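Local coordinates for protein phosphoribosylaminoimidazole carboxylase, ATPase subunit (Thermus thermophilus, PDB 3AW8) that probably catalyses the ATP-dependent carboxylation of 5-aminoimidazole ribonucleotide with bicarbonate to N5-carboxyaminoimidazole ribonucleotide, a step of de novo purine biosynthesis, at residues L183-F195 against Q223-E235. Numbering follows the deposited sequence.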
ATOM      1  N   LEU A 183     -11.530 -19.088  -4.465  1.00 46.30           N
ATOM      2  CA  LEU A 183     -11.941 -17.979  -5.308  1.00 47.41           C
ATOM      3  C   LEU A 183     -12.408 -16.829  -4.436  1.00 48.59           C
ATOM      4  O   LEU A 183     -13.381 -16.962  -3.694  1.00 50.97           O
ATOM      5  CB  LEU A 183     -13.077 -18.407  -6.242  1.00 45.96           C
ATOM      6  CG  LEU A 183     -13.598 -17.288  -7.149  1.00 46.94           C
ATOM      7  CD1 LEU A 183     -13.362 -17.660  -8.595  1.00 46.01           C
ATOM      8  CD2 LEU A 183     -15.072 -17.047  -6.892  1.00 43.96           C
ATOM      9  N   LEU A 184     -11.700 -15.709  -4.497  1.00 47.85           N
ATOM     10  CA  LEU A 184     -12.103 -14.548  -3.726  1.00 47.47           C
ATOM     11  C   LEU A 184     -13.097 -13.792  -4.598  1.00 46.62           C
ATOM     12  O   LEU A 184     -12.813 -13.488  -5.753  1.00 46.27           O
ATOM     13  CB  LEU A 184     -10.900 -13.653  -3.396  1.00 47.48           C
ATOM     14  CG  LEU A 184      -9.816 -14.188  -2.455  1.00 49.05           C
ATOM     15  CD1 LEU A 184     -10.474 -14.854  -1.271  1.00 48.86           C
ATOM     16  CD2 LEU A 184      -8.921 -15.186  -3.173  1.00 51.52           C
ATOM     17  N   ALA A 185     -14.273 -13.512  -4.055  1.00 46.47           N
ATOM     18  CA  ALA A 185     -15.295 -12.790  -4.800  1.00 47.90           C
ATOM     19  C   ALA A 185     -15.752 -11.597  -3.984  1.00 48.45           C
ATOM     20  O   ALA A 185     -15.599 -11.570  -2.763  1.00 49.25           O
ATOM     21  CB  ALA A 185     -16.483 -13.708  -5.103  1.00 48.62           C
ATOM     22  N   VAL A 186     -16.321 -10.608  -4.656  1.00 48.15           N
ATOM     23  CA  VAL A 186     -16.782  -9.426  -3.956  1.00 49.12           C
ATOM     24  C   VAL A 186     -18.069  -8.866  -4.547  1.00 49.67           C
ATOM     25  O   VAL A 186     -18.275  -8.873  -5.760  1.00 49.19           O
ATOM     26  CB  VAL A 186     -15.674  -8.344  -3.945  1.00 48.71           C
ATOM     27  CG1 VAL A 186     -14.964  -8.318  -5.280  1.00 48.03           C
ATOM     28  CG2 VAL A 186     -16.269  -6.981  -3.629  1.00 49.10           C
ATOM     29  N   ARG A 187     -18.940  -8.390  -3.668  1.00 50.40           N
ATOM     30  CA  ARG A 187     -20.206  -7.820  -4.081  1.00 51.24           C
ATOM     31  C   ARG A 187     -20.427  -6.524  -3.321  1.00 51.13           C
ATOM     32  O   ARG A 187     -20.486  -6.519  -2.090  1.00 50.09           O
ATOM     33  CB  ARG A 187     -21.342  -8.807  -3.791  1.00 54.74           C
ATOM     34  CG  ARG A 187     -22.731  -8.331  -4.208  1.00 55.30           C
ATOM     35  CD  ARG A 187     -23.758  -9.456  -4.074  1.00 56.20           C
ATOM     36  NE  ARG A 187     -25.114  -9.006  -4.388  1.00 57.28           N
ATOM     37  CZ  ARG A 187     -25.893  -8.319  -3.557  1.00 56.20           C
ATOM     38  NH1 ARG A 187     -27.102  -7.950  -3.941  1.00 56.34           N
ATOM     39  NH2 ARG A 187     -25.472  -8.014  -2.338  1.00 56.99           N
ATOM     40  N   GLY A 188     -20.533  -5.427  -4.066  1.00 51.56           N
ATOM     41  CA  GLY A 188     -20.752  -4.128  -3.463  1.00 53.10           C
ATOM     42  C   GLY A 188     -22.137  -3.958  -2.862  1.00 55.03           C
ATOM     43  O   GLY A 188     -23.025  -4.792  -3.039  1.00 54.27           O
ATOM     44  N   ARG A 189     -22.317  -2.861  -2.139  1.00 57.00           N
ATOM     45  CA  ARG A 189     -23.584  -2.564  -1.496  1.00 59.43           C
ATOM     46  C   ARG A 189     -24.603  -2.266  -2.582  1.00 61.05           C
ATOM     47  O   ARG A 189     -25.810  -2.434  -2.396  1.00 62.21           O
ATOM     48  CB  ARG A 189     -23.417  -1.353  -0.576  1.00 60.46           C
ATOM     49  CG  ARG A 189     -24.536  -1.161   0.419  1.00 65.42           C
ATOM     50  CD  ARG A 189     -24.136  -0.165   1.494  1.00 69.21           C
ATOM     51  NE  ARG A 189     -23.917   1.174   0.958  1.00 74.61           N
ATOM     52  CZ  ARG A 189     -23.313   2.158   1.623  1.00 77.51           C
ATOM     53  NH1 ARG A 189     -22.861   1.957   2.860  1.00 78.11           N
ATOM     54  NH2 ARG A 189     -23.166   3.351   1.053  1.00 77.73           N
ATOM     55  N   THR A 190     -24.095  -1.838  -3.730  1.00 61.44           N
ATOM     56  CA  THR A 190     -24.925  -1.492  -4.873  1.00 61.91           C
ATOM     57  C   THR A 190     -25.468  -2.714  -5.606  1.00 60.86           C
ATOM     58  O   THR A 190     -26.486  -2.635  -6.290  1.00 62.13           O
ATOM     59  CB  THR A 190     -24.120  -0.690  -5.876  1.00 63.00           C
ATOM     60  OG1 THR A 190     -23.043  -1.506  -6.361  1.00 64.00           O
ATOM     61  CG2 THR A 190     -23.557   0.567  -5.218  1.00 63.72           C
ATOM     62  N   GLY A 191     -24.772  -3.836  -5.477  1.00 58.52           N
ATOM     63  CA  GLY A 191     -25.195  -5.043  -6.152  1.00 53.98           C
ATOM     64  C   GLY A 191     -24.146  -5.477  -7.156  1.00 53.01           C
ATOM     65  O   GLY A 191     -24.152  -6.618  -7.621  1.00 52.07           O
ATOM     66  N   GLU A 192     -23.240  -4.564  -7.499  1.00 51.82           N
ATOM     67  CA  GLU A 192     -22.175  -4.883  -8.449  1.00 50.99           C
ATOM     68  C   GLU A 192     -21.331  -6.016  -7.883  1.00 49.88           C
ATOM     69  O   GLU A 192     -21.275  -6.202  -6.669  1.00 51.45           O
ATOM     70  CB  GLU A 192     -21.296  -3.654  -8.693  1.00 49.32           C
ATOM     71  CG  GLU A 192     -19.987  -3.941  -9.427  1.00 48.38           C
ATOM     72  CD  GLU A 192     -19.131  -2.694  -9.576  1.00 50.12           C
ATOM     73  OE1 GLU A 192     -19.389  -1.711  -8.846  1.00 51.54           O
ATOM     74  OE2 GLU A 192     -18.196  -2.694 -10.408  1.00 47.65           O
ATOM     75  N   VAL A 193     -20.684  -6.778  -8.756  1.00 48.53           N
ATOM     76  CA  VAL A 193     -19.848  -7.885  -8.308  1.00 48.36           C
ATOM     77  C   VAL A 193     -18.531  -7.915  -9.072  1.00 49.09           C
ATOM     78  O   VAL A 193     -18.356  -7.190 -10.054  1.00 48.52           O
ATOM     79  CB  VAL A 193     -20.558  -9.254  -8.483  1.00 48.61           C
ATOM     80  CG1 VAL A 193     -21.885  -9.256  -7.732  1.00 46.70           C
ATOM     81  CG2 VAL A 193     -20.762  -9.552  -9.957  1.00 46.48           C
ATOM     82  N   ALA A 194     -17.611  -8.757  -8.609  1.00 48.54           N
ATOM     83  CA  ALA A 194     -16.295  -8.894  -9.225  1.00 47.82           C
ATOM     84  C   ALA A 194     -15.665 -10.189  -8.739  1.00 46.64           C
ATOM     85  O   ALA A 194     -16.005 -10.667  -7.660  1.00 47.18           O
ATOM     86  CB  ALA A 194     -15.423  -7.713  -8.844  1.00 47.94           C
ATOM     87  N   PHE A 195     -14.750 -10.751  -9.523  1.00 45.25           N
ATOM     88  CA  PHE A 195     -14.110 -12.011  -9.151  1.00 46.56           C
ATOM     89  C   PHE A 195     -12.614 -11.990  -9.439  1.00 47.82           C
ATOM     90  O   PHE A 195     -12.178 -11.445 -10.458  1.00 48.97           O
ATOM     91  CB  PHE A 195     -14.764 -13.166  -9.920  1.00 46.65           C
ATOM     92  CG  PHE A 195     -16.262 -13.207  -9.783  1.00 48.01           C
ATOM     93  CD1 PHE A 195     -16.866 -13.999  -8.812  1.00 48.16           C
ATOM     94  CD2 PHE A 195     -17.066 -12.387 -10.572  1.00 46.06           C
ATOM     95  CE1 PHE A 195     -18.249 -13.967  -8.627  1.00 48.22           C
ATOM     96  CE2 PHE A 195     -18.445 -12.350 -10.390  1.00 47.00           C
ATOM     97  CZ  PHE A 195     -19.038 -13.140  -9.415  1.00 46.72           C
ATOM     98  N   GLN A 223     -12.784 -21.198 -14.250  1.00 75.05           N
ATOM     99  CA  GLN A 223     -13.000 -19.867 -13.689  1.00 73.95           C
ATOM    100  C   GLN A 223     -14.486 -19.549 -13.598  1.00 74.59           C
ATOM    101  O   GLN A 223     -15.003 -19.248 -12.518  1.00 74.82           O
ATOM    102  CB  GLN A 223     -12.311 -18.795 -14.542  1.00 72.25           C
ATOM    103  CG  GLN A 223     -11.036 -18.237 -13.927  1.00 70.12           C
ATOM    104  CD  GLN A 223     -11.285 -17.500 -12.622  1.00 68.22           C
ATOM    105  OE1 GLN A 223     -10.451 -17.519 -11.726  1.00 67.64           O
ATOM    106  NE2 GLN A 223     -12.429 -16.839 -12.517  1.00 66.87           N
ATOM    107  N   LYS A 224     -15.168 -19.613 -14.737  1.00 74.66           N
ATOM    108  CA  LYS A 224     -16.595 -19.329 -14.786  1.00 73.94           C
ATOM    109  C   LYS A 224     -17.360 -20.222 -13.817  1.00 72.77           C
ATOM    110  O   LYS A 224     -18.336 -19.794 -13.198  1.00 71.68           O
ATOM    111  CB  LYS A 224     -17.115 -19.532 -16.210  1.00 76.36           C
ATOM    112  CG  LYS A 224     -17.139 -18.266 -17.060  1.00 78.69           C
ATOM    113  CD  LYS A 224     -15.778 -17.585 -17.129  1.00 80.43           C
ATOM    114  CE  LYS A 224     -15.852 -16.298 -17.948  1.00 80.95           C
ATOM    115  NZ  LYS A 224     -16.878 -15.348 -17.422  1.00 81.03           N
ATOM    116  N   LYS A 225     -16.901 -21.463 -13.693  1.00 71.70           N
ATOM    117  CA  LYS A 225     -17.520 -22.444 -12.811  1.00 71.57           C
ATOM    118  C   LYS A 225     -17.506 -21.899 -11.378  1.00 70.91           C
ATOM    119  O   LYS A 225     -18.554 -21.773 -10.732  1.00 70.39           O
ATOM    120  CB  LYS A 225     -16.742 -23.770 -12.904  1.00 72.00           C
ATOM    121  CG  LYS A 225     -17.492 -25.029 -12.440  1.00 72.78           C
ATOM    122  CD  LYS A 225     -16.709 -26.294 -12.839  1.00 73.35           C
ATOM    123  CE  LYS A 225     -17.416 -27.597 -12.452  1.00 73.73           C
ATOM    124  NZ  LYS A 225     -17.459 -27.863 -10.981  1.00 74.60           N
ATOM    125  N   ALA A 226     -16.309 -21.563 -10.901  1.00 68.88           N
ATOM    126  CA  ALA A 226     -16.123 -21.023  -9.560  1.00 66.58           C
ATOM    127  C   ALA A 226     -16.898 -19.723  -9.373  1.00 64.52           C
ATOM    128  O   ALA A 226     -17.581 -19.529  -8.367  1.00 62.84           O
ATOM    129  CB  ALA A 226     -14.641 -20.784  -9.304  1.00 67.23           C
ATOM    130  N   GLU A 227     -16.792 -18.832 -10.349  1.00 63.26           N
ATOM    131  CA  GLU A 227     -17.484 -17.559 -10.271  1.00 63.62           C
ATOM    132  C   GLU A 227     -18.991 -17.756 -10.189  1.00 63.94           C
ATOM    133  O   GLU A 227     -19.683 -17.030  -9.475  1.00 63.02           O
ATOM    134  CB  GLU A 227     -17.121 -16.692 -11.477  1.00 63.11           C
ATOM    135  CG  GLU A 227     -15.655 -16.299 -11.514  1.00 65.38           C
ATOM    136  CD  GLU A 227     -15.349 -15.268 -12.581  1.00 67.09           C
ATOM    137  OE1 GLU A 227     -16.040 -14.232 -12.608  1.00 69.57           O
ATOM    138  OE2 GLU A 227     -14.420 -15.485 -13.389  1.00 68.48           O
ATOM    139  N   ALA A 228     -19.493 -18.749 -10.918  1.00 65.09           N
ATOM    140  CA  ALA A 228     -20.917 -19.049 -10.933  1.00 64.57           C
ATOM    141  C   ALA A 228     -21.379 -19.480  -9.540  1.00 65.59           C
ATOM    142  O   ALA A 228     -22.389 -18.987  -9.019  1.00 64.85           O
ATOM    143  CB  ALA A 228     -21.197 -20.141 -11.943  1.00 63.92           C
ATOM    144  N   TYR A 229     -20.641 -20.405  -8.936  1.00 65.04           N
ATOM    145  CA  TYR A 229     -20.985 -20.867  -7.601  1.00 66.15           C
ATOM    146  C   TYR A 229     -20.939 -19.675  -6.642  1.00 65.93           C
ATOM    147  O   TYR A 229     -21.806 -19.516  -5.779  1.00 65.85           O
ATOM    148  CB  TYR A 229     -19.993 -21.933  -7.124  1.00 68.79           C
ATOM    149  CG  TYR A 229     -19.933 -23.190  -7.969  1.00 71.08           C
ATOM    150  CD1 TYR A 229     -21.097 -23.840  -8.378  1.00 72.59           C
ATOM    151  CD2 TYR A 229     -18.711 -23.767  -8.300  1.00 72.32           C
ATOM    152  CE1 TYR A 229     -21.046 -25.038  -9.091  1.00 73.23           C
ATOM    153  CE2 TYR A 229     -18.646 -24.967  -9.013  1.00 75.07           C
ATOM    154  CZ  TYR A 229     -19.819 -25.600  -9.403  1.00 74.42           C
ATOM    155  OH  TYR A 229     -19.763 -26.803 -10.072  1.00 73.71           O
ATOM    156  N   ALA A 230     -19.926 -18.830  -6.810  1.00 65.08           N
ATOM    157  CA  ALA A 230     -19.746 -17.665  -5.952  1.00 63.22           C
ATOM    158  C   ALA A 230     -20.884 -16.664  -6.067  1.00 62.77           C
ATOM    159  O   ALA A 230     -21.313 -16.087  -5.066  1.00 62.54           O
ATOM    160  CB  ALA A 230     -18.429 -16.989  -6.274  1.00 62.70           C
ATOM    161  N   LEU A 231     -21.372 -16.456  -7.284  1.00 62.37           N
ATOM    162  CA  LEU A 231     -22.458 -15.512  -7.512  1.00 62.31           C
ATOM    163  C   LEU A 231     -23.709 -16.001  -6.790  1.00 63.46           C
ATOM    164  O   LEU A 231     -24.442 -15.221  -6.164  1.00 62.78           O
ATOM    165  CB  LEU A 231     -22.744 -15.392  -9.010  1.00 61.78           C
ATOM    166  CG  LEU A 231     -22.988 -13.984  -9.556  1.00 61.52           C
ATOM    167  CD1 LEU A 231     -23.398 -14.087 -11.011  1.00 60.33           C
ATOM    168  CD2 LEU A 231     -24.058 -13.275  -8.750  1.00 60.01           C
ATOM    169  N   ARG A 232     -23.950 -17.303  -6.877  1.00 64.02           N
ATOM    170  CA  ARG A 232     -25.114 -17.880  -6.236  1.00 64.58           C
ATOM    171  C   ARG A 232     -25.067 -17.661  -4.729  1.00 63.10           C
ATOM    172  O   ARG A 232     -26.048 -17.231  -4.124  1.00 61.39           O
ATOM    173  CB  ARG A 232     -25.216 -19.374  -6.571  1.00 66.61           C
ATOM    174  CG  ARG A 232     -25.610 -19.635  -8.026  1.00 69.83           C
ATOM    175  CD  ARG A 232     -26.440 -20.918  -8.178  1.00 72.92           C
ATOM    176  NE  ARG A 232     -25.628 -22.114  -8.390  1.00 73.78           N
ATOM    177  CZ  ARG A 232     -25.005 -22.401  -9.530  1.00 74.82           C
ATOM    178  NH1 ARG A 232     -25.097 -21.578 -10.572  1.00 73.50           N
ATOM    179  NH2 ARG A 232     -24.285 -23.512  -9.628  1.00 75.07           N
ATOM    180  N   ALA A 233     -23.916 -17.937  -4.132  1.00 62.65           N
ATOM    181  CA  ALA A 233     -23.748 -17.771  -2.695  1.00 63.01           C
ATOM    182  C   ALA A 233     -23.944 -16.323  -2.242  1.00 62.77           C
ATOM    183  O   ALA A 233     -24.707 -16.055  -1.307  1.00 61.88           O
ATOM    184  CB  ALA A 233     -22.371 -18.270  -2.273  1.00 62.95           C
ATOM    185  N   MET A 234     -23.263 -15.390  -2.904  1.00 61.99           N
ATOM    186  CA  MET A 234     -23.370 -13.979  -2.536  1.00 62.59           C
ATOM    187  C   MET A 234     -24.790 -13.418  -2.622  1.00 62.90           C
ATOM    188  O   MET A 234     -25.240 -12.717  -1.714  1.00 61.66           O
ATOM    189  CB  MET A 234     -22.430 -13.126  -3.395  1.00 62.01           C
ATOM    190  CG  MET A 234     -20.952 -13.385  -3.149  1.00 61.65           C
ATOM    191  SD  MET A 234     -19.898 -12.203  -4.006  1.00 61.98           S
ATOM    192  CE  MET A 234     -19.564 -13.052  -5.536  1.00 63.22           C
ATOM    193  N   GLU A 235     -25.497 -13.724  -3.708  1.00 63.91           N
ATOM    194  CA  GLU A 235     -26.861 -13.230  -3.882  1.00 63.09           C
ATOM    195  C   GLU A 235     -27.825 -13.902  -2.922  1.00 61.44           C
ATOM    196  O   GLU A 235     -28.773 -13.283  -2.446  1.00 62.28           O
ATOM    197  CB  GLU A 235     -27.313 -13.435  -5.322  1.00 64.65           C
ATOM    198  CG  GLU A 235     -26.400 -12.742  -6.308  1.00 67.65           C
ATOM    199  CD  GLU A 235     -27.002 -12.630  -7.687  1.00 69.72           C
ATOM    200  OE1 GLU A 235     -27.335 -13.680  -8.279  1.00 69.92           O
ATOM    201  OE2 GLU A 235     -27.135 -11.484  -8.174  1.00 70.42           O
TER
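Phe195 lays one face of its ring against the aliphatic part of Glu227, whose CB stands 4.0 Å from the ring centroid and 20° off the normal, a CH-pi contact. With CG anti to the carbonyl carbon (chi1 -53°), the ring is brought out from strand 193-195 to the helix, and its rim meets Ala230 CB, 3.8 Å from CE1 of Phe195, and Leu231 near the ring plane. The Glu227 carboxylate bends over the CG and CD2 rim on the same face as CB, its plane turned 36° from the ring's, and takes a weak hydrogen bond from Gln223 NE2. On the neighbouring strand Leu183 spreads its two methyls along the helix: CD1 touches Ala226 CB at 3.4 Å, while CD2 rests on Ala230. Farther along, Met234 and Arg187 pass each other running opposite ways, Met234 SD 3.7 Å from Arg187 CB, and the bend at chi3 turns CE toward the Phe195 ring. The extended arginine carries its guanidinium alongside Glu235, where NH2 bonds to the carbonyl of Tyr239. Small residues line the interface, Ala185 CB meeting Ala230 CB at 4.0 Å beside Ala226, consistent with the axis of 223-235 passing 9.2 Å from that of 183-187. Helix 220-237 thus lies across the hairpin of strands 179-187 and 193-204, a helix-on-antiparallel-sheet layer of the ATP-grasp fold.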